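Alpha-1,3-glucanase (Streptomyces thermodiastaticus, PDB 7C7D) probably hydrolyses alpha-1,3-glucan as a thermostable endo-acting glycosidase of family GH87, through its calcium-containing catalytic unit. Local coordinates at residues F103-V114 with Q174-Q182. Numbering follows the deposited sequence.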
ATOM      1  N   PHE A 103      -1.835  25.076   5.602  1.00 20.47           N
ATOM      2  CA  PHE A 103      -0.585  24.344   5.519  1.00 21.16           C
ATOM      3  C   PHE A 103       0.546  25.289   5.157  1.00 22.70           C
ATOM      4  O   PHE A 103       0.392  26.169   4.307  1.00 24.52           O
ATOM      5  CB  PHE A 103      -0.670  23.284   4.421  1.00 20.27           C
ATOM      6  CG  PHE A 103      -1.603  22.152   4.728  1.00 19.78           C
ATOM      7  CD1 PHE A 103      -1.146  21.018   5.377  1.00 19.47           C
ATOM      8  CD2 PHE A 103      -2.930  22.208   4.346  1.00 20.02           C
ATOM      9  CE1 PHE A 103      -2.003  19.971   5.654  1.00 19.60           C
ATOM     10  CE2 PHE A 103      -3.789  21.164   4.618  1.00 19.53           C
ATOM     11  CZ  PHE A 103      -3.326  20.043   5.271  1.00 19.13           C
ATOM     12  N   THR A 104       1.695  25.085   5.785  1.00 24.24           N
ATOM     13  CA  THR A 104       2.925  25.705   5.320  1.00 25.47           C
ATOM     14  C   THR A 104       3.539  24.783   4.274  1.00 24.82           C
ATOM     15  O   THR A 104       3.805  23.608   4.549  1.00 24.85           O
ATOM     16  CB  THR A 104       3.887  25.959   6.476  1.00 27.49           C
ATOM     17  OG1 THR A 104       3.306  26.926   7.360  1.00 30.16           O
ATOM     18  CG2 THR A 104       5.211  26.501   5.950  1.00 27.71           C
ATOM     19  N   VAL A 105       3.728  25.311   3.070  1.00 26.24           N
ATOM     20  CA  VAL A 105       4.222  24.508   1.949  1.00 26.85           C
ATOM     21  C   VAL A 105       5.627  24.007   2.269  1.00 27.25           C
ATOM     22  O   VAL A 105       6.498  24.809   2.657  1.00 28.05           O
ATOM     23  CB  VAL A 105       4.205  25.355   0.666  1.00 27.93           C
ATOM     24  CG1 VAL A 105       4.872  24.632  -0.464  1.00 28.10           C
ATOM     25  CG2 VAL A 105       2.771  25.709   0.300  1.00 28.20           C
ATOM     26  N   PRO A 106       5.899  22.703   2.154  1.00 27.59           N
ATOM     27  CA  PRO A 106       7.208  22.169   2.550  1.00 29.10           C
ATOM     28  C   PRO A 106       8.279  22.213   1.470  1.00 30.93           C
ATOM     29  O   PRO A 106       9.460  22.021   1.794  1.00 31.62           O
ATOM     30  CB  PRO A 106       6.868  20.710   2.892  1.00 28.89           C
ATOM     31  CG  PRO A 106       5.779  20.374   1.918  1.00 27.74           C
ATOM     32  CD  PRO A 106       4.943  21.632   1.818  1.00 26.83           C
ATOM     33  N   ARG A 107       7.910  22.466   0.218  1.00 31.86           N
ATOM     34  CA  ARG A 107       8.830  22.386  -0.911  1.00 33.39           C
ATOM     35  C   ARG A 107       8.134  23.007  -2.113  1.00 32.35           C
ATOM     36  O   ARG A 107       6.921  23.224  -2.104  1.00 32.94           O
ATOM     37  CB  ARG A 107       9.159  20.930  -1.234  1.00 34.98           C
ATOM     38  CG  ARG A 107       7.961  20.192  -1.826  1.00 36.37           C
ATOM     39  CD  ARG A 107       8.202  18.709  -1.928  1.00 37.85           C
ATOM     40  NE  ARG A 107       9.078  18.368  -3.043  1.00 39.78           N
ATOM     41  CZ  ARG A 107       9.749  17.227  -3.130  1.00 41.14           C
ATOM     42  NH1 ARG A 107      10.523  16.988  -4.179  1.00 40.75           N
ATOM     43  NH2 ARG A 107       9.642  16.321  -2.165  1.00 41.22           N
ATOM     44  N   ALA A 108       8.916  23.274  -3.158  1.00 34.05           N
ATOM     45  CA  ALA A 108       8.349  23.758  -4.409  1.00 34.27           C
ATOM     46  C   ALA A 108       7.293  22.786  -4.905  1.00 33.09           C
ATOM     47  O   ALA A 108       7.527  21.577  -4.967  1.00 32.42           O
ATOM     48  CB  ALA A 108       9.445  23.886  -5.463  1.00 35.87           C
ATOM     49  N   ALA A 109       6.126  23.316  -5.256  1.00 32.20           N
ATOM     50  CA  ALA A 109       5.023  22.460  -5.658  1.00 30.57           C
ATOM     51  C   ALA A 109       4.086  23.247  -6.557  1.00 31.25           C
ATOM     52  O   ALA A 109       4.021  24.479  -6.486  1.00 33.24           O
ATOM     53  CB  ALA A 109       4.269  21.916  -4.438  1.00 28.76           C
ATOM     54  N   ASN A 110       3.388  22.518  -7.427  1.00 30.01           N
ATOM     55  CA  ASN A 110       2.342  23.084  -8.268  1.00 28.68           C
ATOM     56  C   ASN A 110       1.107  22.196  -8.277  1.00 27.72           C
ATOM     57  O   ASN A 110       0.200  22.418  -9.087  1.00 28.22           O
ATOM     58  CB  ASN A 110       2.839  23.319  -9.702  1.00 28.78           C
ATOM     59  CG  ASN A 110       3.262  22.032 -10.399  1.00 28.20           C
ATOM     60  OD1 ASN A 110       3.262  20.954  -9.807  1.00 27.98           O
ATOM     61  ND2 ASN A 110       3.627  22.147 -11.673  1.00 28.90           N
ATOM     62  N   ALA A 111       1.064  21.194  -7.406  1.00 25.25           N
ATOM     63  CA  ALA A 111      -0.013  20.221  -7.393  1.00 22.89           C
ATOM     64  C   ALA A 111      -0.265  19.787  -5.958  1.00 22.11           C
ATOM     65  O   ALA A 111       0.634  19.831  -5.109  1.00 22.88           O
ATOM     66  CB  ALA A 111       0.321  19.013  -8.271  1.00 23.30           C
ATOM     67  N   LEU A 112      -1.496  19.360  -5.705  1.00 19.99           N
ATOM     68  CA  LEU A 112      -1.953  19.059  -4.358  1.00 19.31           C
ATOM     69  C   LEU A 112      -2.794  17.792  -4.386  1.00 17.06           C
ATOM     70  O   LEU A 112      -3.699  17.675  -5.215  1.00 17.61           O
ATOM     71  CB  LEU A 112      -2.809  20.230  -3.865  1.00 21.84           C
ATOM     72  CG  LEU A 112      -3.496  20.115  -2.514  1.00 23.20           C
ATOM     73  CD1 LEU A 112      -2.456  19.986  -1.422  1.00 24.06           C
ATOM     74  CD2 LEU A 112      -4.373  21.330  -2.278  1.00 24.80           C
ATOM     75  N   THR A 113      -2.489  16.847  -3.497  1.00 15.76           N
ATOM     76  CA  THR A 113      -3.352  15.699  -3.240  1.00 15.19           C
ATOM     77  C   THR A 113      -3.724  15.706  -1.768  1.00 14.82           C
ATOM     78  O   THR A 113      -2.851  15.877  -0.911  1.00 16.90           O
ATOM     79  CB  THR A 113      -2.660  14.379  -3.597  1.00 15.98           C
ATOM     80  OG1 THR A 113      -2.270  14.405  -4.974  1.00 17.94           O
ATOM     81  CG2 THR A 113      -3.596  13.195  -3.369  1.00 16.03           C
ATOM     82  N   VAL A 114      -5.008  15.534  -1.468  1.00 14.31           N
ATOM     83  CA  VAL A 114      -5.508  15.611  -0.100  1.00 13.46           C
ATOM     84  C   VAL A 114      -6.243  14.325   0.241  1.00 12.91           C
ATOM     85  O   VAL A 114      -7.156  13.916  -0.484  1.00 13.13           O
ATOM     86  CB  VAL A 114      -6.440  16.819   0.087  1.00 15.03           C
ATOM     87  CG1 VAL A 114      -6.953  16.876   1.518  1.00 16.50           C
ATOM     88  CG2 VAL A 114      -5.714  18.104  -0.271  1.00 16.51           C
ATOM     89  N   GLN A 174       5.891  27.842  -3.143  1.00 44.29           N
ATOM     90  CA  GLN A 174       7.230  27.509  -2.685  1.00 43.56           C
ATOM     91  C   GLN A 174       7.229  27.318  -1.174  1.00 41.46           C
ATOM     92  O   GLN A 174       6.279  27.684  -0.479  1.00 41.12           O
ATOM     93  CB  GLN A 174       8.262  28.561  -3.112  1.00 47.30           C
ATOM     94  CG  GLN A 174       9.193  28.074  -4.204  1.00 50.52           C
ATOM     95  CD  GLN A 174      10.227  27.106  -3.667  1.00 53.99           C
ATOM     96  OE1 GLN A 174      10.352  26.923  -2.454  1.00 54.84           O
ATOM     97  NE2 GLN A 174      10.981  26.486  -4.565  1.00 54.86           N
ATOM     98  N   ALA A 175       8.315  26.728  -0.674  1.00 39.37           N
ATOM     99  CA  ALA A 175       8.437  26.462   0.753  1.00 39.98           C
ATOM    100  C   ALA A 175       8.292  27.753   1.547  1.00 40.23           C
ATOM    101  O   ALA A 175       8.948  28.757   1.254  1.00 40.48           O
ATOM    102  CB  ALA A 175       9.785  25.808   1.051  1.00 39.82           C
ATOM    103  N   GLY A 176       7.429  27.722   2.556  1.00 40.71           N
ATOM    104  CA  GLY A 176       7.078  28.895   3.317  1.00 40.88           C
ATOM    105  C   GLY A 176       5.777  29.544   2.893  1.00 41.01           C
ATOM    106  O   GLY A 176       5.191  30.297   3.682  1.00 41.94           O
ATOM    107  N   ASP A 177       5.319  29.283   1.670  1.00 39.77           N
ATOM    108  CA  ASP A 177       4.006  29.738   1.249  1.00 40.14           C
ATOM    109  C   ASP A 177       2.932  29.034   2.072  1.00 38.63           C
ATOM    110  O   ASP A 177       3.194  28.067   2.796  1.00 38.96           O
ATOM    111  CB  ASP A 177       3.776  29.421  -0.228  1.00 42.48           C
ATOM    112  CG  ASP A 177       4.505  30.374  -1.156  1.00 45.24           C
ATOM    113  OD1 ASP A 177       5.305  31.200  -0.665  1.00 46.68           O
ATOM    114  OD2 ASP A 177       4.280  30.286  -2.382  1.00 45.72           O
ATOM    115  N   THR A 178       1.704  29.527   1.955  1.00 37.07           N
ATOM    116  CA  THR A 178       0.567  28.962   2.662  1.00 36.24           C
ATOM    117  C   THR A 178      -0.436  28.440   1.647  1.00 33.10           C
ATOM    118  O   THR A 178      -0.776  29.136   0.686  1.00 34.61           O
ATOM    119  CB  THR A 178      -0.111  30.018   3.537  1.00 39.44           C
ATOM    120  OG1 THR A 178      -0.441  31.157   2.733  1.00 42.09           O
ATOM    121  CG2 THR A 178       0.815  30.446   4.665  1.00 39.63           C
ATOM    122  N   VAL A 179      -0.894  27.210   1.858  1.00 28.17           N
ATOM    123  CA  VAL A 179      -2.029  26.650   1.135  1.00 24.65           C
ATOM    124  C   VAL A 179      -3.092  26.330   2.173  1.00 23.92           C
ATOM    125  O   VAL A 179      -2.841  25.558   3.109  1.00 23.32           O
ATOM    126  CB  VAL A 179      -1.641  25.402   0.329  1.00 23.50           C
ATOM    127  CG1 VAL A 179      -2.885  24.727  -0.253  1.00 23.56           C
ATOM    128  CG2 VAL A 179      -0.669  25.772  -0.780  1.00 25.13           C
ATOM    129  N   THR A 180      -4.265  26.934   2.022  1.00 23.73           N
ATOM    130  CA  THR A 180      -5.352  26.777   2.974  1.00 22.72           C
ATOM    131  C   THR A 180      -6.505  26.037   2.315  1.00 20.79           C
ATOM    132  O   THR A 180      -6.901  26.361   1.190  1.00 21.94           O
ATOM    133  CB  THR A 180      -5.826  28.138   3.491  1.00 24.18           C
ATOM    134  OG1 THR A 180      -4.733  28.804   4.135  1.00 27.37           O
ATOM    135  CG2 THR A 180      -6.955  27.965   4.496  1.00 24.94           C
ATOM    136  N   LEU A 181      -7.021  25.037   3.013  1.00 19.53           N
ATOM    137  CA  LEU A 181      -8.223  24.329   2.604  1.00 19.38           C
ATOM    138  C   LEU A 181      -9.368  24.817   3.477  1.00 19.75           C
ATOM    139  O   LEU A 181      -9.255  24.822   4.705  1.00 19.73           O
ATOM    140  CB  LEU A 181      -8.034  22.823   2.785  1.00 18.59           C
ATOM    141  CG  LEU A 181      -6.770  22.222   2.165  1.00 19.25           C
ATOM    142  CD1 LEU A 181      -6.735  20.716   2.382  1.00 19.74           C
ATOM    143  CD2 LEU A 181      -6.691  22.566   0.684  1.00 20.84           C
ATOM    144  N   GLN A 182     -10.454  25.248   2.843  1.00 21.01           N
ATOM    145  CA  GLN A 182     -11.582  25.859   3.535  1.00 22.25           C
ATOM    146  C   GLN A 182     -12.852  25.089   3.206  1.00 20.95           C
ATOM    147  O   GLN A 182     -13.254  25.020   2.038  1.00 21.60           O
ATOM    148  CB  GLN A 182     -11.735  27.320   3.118  1.00 26.88           C
ATOM    149  CG  GLN A 182     -12.851  28.050   3.830  1.00 33.08           C
ATOM    150  CD  GLN A 182     -12.416  29.407   4.315  1.00 38.80           C
ATOM    151  OE1 GLN A 182     -11.503  29.529   5.131  1.00 40.42           O
ATOM    152  NE2 GLN A 182     -13.047  30.445   3.790  1.00 42.16           N
TER
HETATM  153  O   HOH W   1      11.604  23.911  -2.246  1.00 49.71           O
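Asp177 O takes the backbone N-H of Val105 almost straight on (Val105 N 2.8 Å away, 176° at the hydrogen), and the CA-H of Thr104 also leans on it. Farther along, Phe103 and Val179 exchange two backbone bonds, the shorter from Phe103 N to Val179 O at 2.7 Å, as the hydrogen-bonded pair of antiparallel strands 100-104 and 178-183. Beyond the strand end, Gly176, in the type II turn 174-177 closed by Asp177 N to Gln174 O, donates its N-H across to Val105 O. Gln174 bends back so that OE1 accepts Ala175 N and, through a water, reaches Ala108 N. Segment 103-114 turns a corner at Asn110 into the sheet of strand 109-117, giving a beta-sandwich in the D1 domain. Between the layers, Val105 CG2, beside the backbone N, is turned onto Val179 CG2 (3.6 Å), with CG1 (chi1 172°) against Gln174 O. Leu181 CD1 lies 3.9 Å from Val114 CG2, tip to tip. Phe103 lays CE2 3.7 Å from Leu181 CD1 and also touches Ala193; an alanine here would probably open a gap between the sheets beside Leu181. Leu112 and Leu181 lie alongside, pointing opposite ways, their CD2 atoms 4.0 Å apart, and Leu112 also rests on Phe195.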